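Local coordinates for exoribonuclease II, mitochondrial (Candida glabrata, PDB 6F3H), which degrades mitochondrial RNA from the 3' end as the exoribonuclease of the mtEXO degradosome, at residues Gly393-Asp401 with Asn409-Leu417. The protein carries 1 engineered substitution. Numbering follows the deposited sequence.
Sequences GDMPVFCID and NDGISIEEL. Engineered in segment 409-417: N409 (natural residue Asp). With MG (magnesium ion), chain E; nucleotides of chain C.
F398 and I412 form an antiparallel hydrogen-bonded pair, a single beta bridge that joins the segment 393-401 to strand 410-416. F398 N donates to I412 O over 2.9 Å and almost straight, with 176° at the hydrogen. I412 N returns a more bent bond to F398 O. V397 CG1 reaches diagonally past the bridge to pack on G411 CA, 3.7 Å away. On the side of the bridge away from the metal, S413 OG donates to P396 O (2.9 Å) from above the carbonyl plane. The same hydroxyl is also bonded to H427, so it ties the segment to strand 421-429, the neighbour of strand 410-416. The far end is looser. There selenomethionine M395 lies across E415 at about a right angle. Its CG is anti to the backbone N (chi1 168°), and the bent chain brings CE to 3.5 Å from E415 CG. E415 is partly exposed, and its carboxylate forms a salt bridge with R423. At the opposite end the two segments share a magnesium ion. D401 grips it with both carboxylate oxygens, and D410 reaches it through OD1 at 2.3 Å. The two carboxylate planes are 36° apart. Engineered N409 (naturally Asp) donates from its backbone N to OP1 of nucleotide C6 of chain C, 2.9 Å away. This is the active site of the RNB domain. Two carboxylates on one metal beside the RNA phosphate are consistent with metal-dependent phosphodiester hydrolysis.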
loop_
_atom_site.group_PDB
_atom_site.type_symbol
_atom_site.label_atom_id
_atom_site.label_comp_id
_atom_site.label_asym_id
_atom_site.label_seq_id
_atom_site.Cartn_x
_atom_site.Cartn_y
_atom_site.Cartn_z
ATOM N N GLY A 393 -34.775 12.644 -8.909
ATOM C CA GLY A 393 -35.776 12.136 -9.813
ATOM C C GLY A 393 -35.210 11.233 -10.878
ATOM O O GLY A 393 -34.476 10.275 -10.605
ATOM N N ASP A 394 -35.563 11.549 -12.111
ATOM C CA ASP A 394 -35.249 10.735 -13.262
ATOM C C ASP A 394 -34.030 11.270 -13.962
ATOM O O ASP A 394 -33.638 10.751 -15.006
ATOM C CB ASP A 394 -36.440 10.714 -14.224
ATOM C CG ASP A 394 -36.360 9.591 -15.225
ATOM O OD1 ASP A 394 -36.332 8.426 -14.786
ATOM O OD2 ASP A 394 -36.346 9.869 -16.452
HETATM N N MSE A 395 -33.441 12.312 -13.414
HETATM C CA MSE A 395 -32.181 12.771 -13.896
HETATM C C MSE A 395 -31.226 11.601 -14.022
HETATM O O MSE A 395 -31.078 10.809 -13.081
HETATM C CB MSE A 395 -31.623 13.799 -12.961
HETATM C CG MSE A 395 -30.200 14.098 -13.242
HETATM SE SE MSE A 395 -29.464 15.251 -11.874
HETATM C CE MSE A 395 -28.444 16.454 -13.033
ATOM N N PRO A 396 -30.603 11.491 -15.198
ATOM C CA PRO A 396 -29.744 10.340 -15.504
ATOM C C PRO A 396 -28.366 10.475 -14.895
ATOM O O PRO A 396 -27.720 11.529 -14.964
ATOM C CB PRO A 396 -29.646 10.352 -17.030
ATOM C CG PRO A 396 -29.992 11.727 -17.427
ATOM C CD PRO A 396 -30.560 12.496 -16.263
ATOM N N VAL A 397 -27.903 9.351 -14.349
ATOM C CA VAL A 397 -26.635 9.232 -13.642
ATOM C C VAL A 397 -25.760 8.231 -14.361
ATOM O O VAL A 397 -26.118 7.052 -14.454
ATOM C CB VAL A 397 -26.851 8.749 -12.210
ATOM C CG1 VAL A 397 -25.563 8.773 -11.482
ATOM C CG2 VAL A 397 -27.864 9.646 -11.561
ATOM N N PHE A 398 -24.568 8.663 -14.757
ATOM C CA PHE A 398 -23.634 7.828 -15.491
ATOM C C PHE A 398 -22.600 7.182 -14.565
ATOM O O PHE A 398 -21.762 7.875 -13.978
ATOM C CB PHE A 398 -22.933 8.669 -16.551
ATOM C CG PHE A 398 -23.861 9.369 -17.509
ATOM C CD1 PHE A 398 -24.519 8.657 -18.504
ATOM C CD2 PHE A 398 -24.023 10.749 -17.460
ATOM C CE1 PHE A 398 -25.342 9.311 -19.412
ATOM C CE2 PHE A 398 -24.842 11.410 -18.366
ATOM C CZ PHE A 398 -25.500 10.694 -19.340
ATOM N N CYS A 399 -22.623 5.847 -14.483
ATOM C CA CYS A 399 -21.664 5.048 -13.713
ATOM C C CYS A 399 -20.739 4.328 -14.683
ATOM O O CYS A 399 -21.030 3.220 -15.144
ATOM C CB CYS A 399 -22.388 4.062 -12.811
ATOM S SG CYS A 399 -23.419 4.861 -11.561
ATOM N N ILE A 400 -19.610 4.967 -14.976
ATOM C CA ILE A 400 -18.681 4.500 -16.003
ATOM C C ILE A 400 -17.649 3.618 -15.316
ATOM O O ILE A 400 -16.650 4.108 -14.788
ATOM C CB ILE A 400 -18.027 5.661 -16.722
ATOM C CG1 ILE A 400 -19.097 6.678 -17.056
ATOM C CG2 ILE A 400 -17.295 5.158 -17.946
ATOM C CD1 ILE A 400 -18.576 7.806 -17.817
ATOM N N ASP A 401 -17.885 2.308 -15.328
ATOM C CA ASP A 401 -16.991 1.337 -14.727
ATOM C C ASP A 401 -16.697 0.294 -15.819
ATOM O O ASP A 401 -17.199 0.393 -16.938
ATOM C CB ASP A 401 -17.623 0.799 -13.433
ATOM C CG ASP A 401 -17.310 1.619 -12.223
ATOM O OD1 ASP A 401 -16.249 2.321 -12.223
ATOM O OD2 ASP A 401 -18.107 1.590 -11.233
ATOM N N ASN A 409 -18.970 3.091 -6.841
ATOM C CA ASN A 409 -18.926 4.141 -5.832
ATOM C C ASN A 409 -19.359 5.497 -6.371
ATOM O O ASN A 409 -19.676 6.391 -5.580
ATOM C CB ASN A 409 -17.480 4.333 -5.292
ATOM C CG ASN A 409 -17.010 3.240 -4.334
ATOM O OD1 ASN A 409 -17.370 3.226 -3.155
ATOM N ND2 ASN A 409 -16.143 2.370 -4.820
ATOM N N ASP A 410 -19.434 5.651 -7.691
ATOM C CA ASP A 410 -19.464 6.947 -8.359
ATOM C C ASP A 410 -20.485 7.020 -9.490
ATOM O O ASP A 410 -20.646 6.069 -10.256
ATOM C CB ASP A 410 -18.075 7.208 -8.947
ATOM C CG ASP A 410 -17.642 6.110 -9.947
ATOM O OD1 ASP A 410 -18.102 4.955 -9.800
ATOM O OD2 ASP A 410 -16.778 6.336 -10.820
ATOM N N GLY A 411 -21.125 8.176 -9.630
ATOM C CA GLY A 411 -21.894 8.493 -10.825
ATOM C C GLY A 411 -21.786 9.973 -11.128
ATOM O O GLY A 411 -21.543 10.785 -10.238
ATOM N N ILE A 412 -21.985 10.325 -12.396
ATOM C CA ILE A 412 -21.917 11.712 -12.848
ATOM C C ILE A 412 -23.230 12.134 -13.495
ATOM O O ILE A 412 -23.828 11.380 -14.274
ATOM C CB ILE A 412 -20.772 11.917 -13.855
ATOM C CG1 ILE A 412 -19.545 11.141 -13.419
ATOM C CG2 ILE A 412 -20.447 13.374 -14.005
ATOM C CD1 ILE A 412 -18.433 11.251 -14.400
ATOM N N SER A 413 -23.631 13.377 -13.233
ATOM C CA SER A 413 -24.818 13.965 -13.826
ATOM C C SER A 413 -24.500 15.400 -14.186
ATOM O O SER A 413 -23.816 16.094 -13.428
ATOM C CB SER A 413 -25.997 13.896 -12.866
ATOM O OG SER A 413 -26.337 12.542 -12.601
ATOM N N ILE A 414 -24.956 15.827 -15.364
ATOM C CA ILE A 414 -24.754 17.195 -15.818
ATOM C C ILE A 414 -26.084 17.805 -16.226
ATOM O O ILE A 414 -26.977 17.126 -16.751
ATOM C CB ILE A 414 -23.733 17.286 -16.969
ATOM C CG1 ILE A 414 -23.532 18.733 -17.394
ATOM C CG2 ILE A 414 -24.167 16.487 -18.136
ATOM C CD1 ILE A 414 -22.425 18.904 -18.356
ATOM N N GLU A 415 -26.217 19.090 -15.940
ATOM C CA GLU A 415 -27.311 19.910 -16.415
ATOM C C GLU A 415 -26.737 21.073 -17.187
ATOM O O GLU A 415 -26.028 21.909 -16.614
ATOM C CB GLU A 415 -28.140 20.417 -15.259
ATOM C CG GLU A 415 -29.121 19.420 -14.812
ATOM C CD GLU A 415 -29.711 19.819 -13.512
ATOM O OE1 GLU A 415 -29.103 20.692 -12.854
ATOM O OE2 GLU A 415 -30.792 19.300 -13.171
ATOM N N GLU A 416 -27.039 21.128 -18.480
ATOM C CA GLU A 416 -26.619 22.282 -19.253
ATOM C C GLU A 416 -27.669 23.362 -19.052
ATOM O O GLU A 416 -28.812 23.232 -19.505
ATOM C CB GLU A 416 -26.412 21.927 -20.717
ATOM C CG GLU A 416 -25.414 22.880 -21.358
ATOM C CD GLU A 416 -25.144 22.585 -22.829
ATOM O OE1 GLU A 416 -25.781 21.661 -23.396
ATOM O OE2 GLU A 416 -24.257 23.261 -23.404
ATOM N N LEU A 417 -27.286 24.387 -18.301
ATOM C CA LEU A 417 -28.098 25.542 -17.967
ATOM C C LEU A 417 -28.078 26.587 -19.075
ATOM O O LEU A 417 -29.126 27.060 -19.522
ATOM C CB LEU A 417 -27.565 26.160 -16.678
ATOM C CG LEU A 417 -27.493 25.193 -15.515
ATOM C CD1 LEU A 417 -27.052 25.913 -14.247
ATOM C CD2 LEU A 417 -28.851 24.541 -15.349
HETATM MG MG MG E . -17.164 3.572 -11.330
ATOM P P C C 6 -14.929 2.805 -8.252
ATOM O OP1 C C 6 -16.388 2.710 -8.110
ATOM O OP2 C C 6 -14.108 3.512 -7.255
ATOM O "O5'" C C 6 -14.467 1.306 -8.398
ATOM C "C5'" C C 6 -14.960 0.528 -9.477
ATOM C "C4'" C C 6 -14.220 -0.782 -9.620
ATOM O "O4'" C C 6 -12.869 -0.573 -10.112
ATOM C "C3'" C C 6 -13.997 -1.587 -8.360
ATOM O "O3'" C C 6 -15.155 -2.247 -7.896
ATOM C "C2'" C C 6 -12.930 -2.545 -8.821
ATOM O "O2'" C C 6 -13.517 -3.456 -9.723
ATOM C "C1'" C C 6 -12.044 -1.613 -9.645
ATOM N N1 C C 6 -10.912 -1.069 -8.843
ATOM C C2 C C 6 -9.743 -1.860 -8.727
ATOM O O2 C C 6 -9.680 -2.943 -9.309
ATOM N N3 C C 6 -8.664 -1.484 -8.013
ATOM C C4 C C 6 -8.720 -0.328 -7.389
ATOM N N4 C C 6 -7.625 0.012 -6.700
ATOM C C5 C C 6 -9.883 0.511 -7.472
ATOM C C6 C C 6 -10.946 0.116 -8.184
ATOM P P A C 5 -11.402 7.240 -8.011
ATOM O OP1 A C 5 -12.562 7.827 -7.304
ATOM O OP2 A C 5 -10.236 6.761 -7.213
ATOM O "O5'" A C 5 -11.949 6.002 -8.827
ATOM C "C5'" A C 5 -13.006 6.193 -9.744
ATOM C "C4'" A C 5 -13.148 5.043 -10.699
ATOM O "O4'" A C 5 -11.962 4.932 -11.522
ATOM C "C3'" A C 5 -13.303 3.666 -10.082
ATOM O "O3'" A C 5 -14.631 3.404 -9.690
ATOM C "C2'" A C 5 -12.832 2.763 -11.204
ATOM O "O2'" A C 5 -13.836 2.653 -12.202
ATOM C "C1'" A C 5 -11.675 3.581 -11.762
ATOM N N9 A C 5 -10.460 3.268 -11.026
ATOM C C8 A C 5 -9.913 3.895 -9.934
ATOM N N7 A C 5 -8.827 3.318 -9.485
ATOM C C5 A C 5 -8.692 2.241 -10.341
ATOM C C6 A C 5 -7.736 1.230 -10.419
ATOM N N6 A C 5 -6.697 1.138 -9.578
ATOM N N1 A C 5 -7.905 0.314 -11.405
ATOM C C2 A C 5 -8.952 0.415 -12.244
ATOM N N3 A C 5 -9.923 1.326 -12.281
ATOM C C4 A C 5 -9.704 2.197 -11.287
HETATM O O HOH W 1 -18.816 7.103 -13.348
HETATM O O HOH W 2 -16.763 5.340 -12.086
HETATM O O HOH W 3 -18.822 4.350 -10.583
#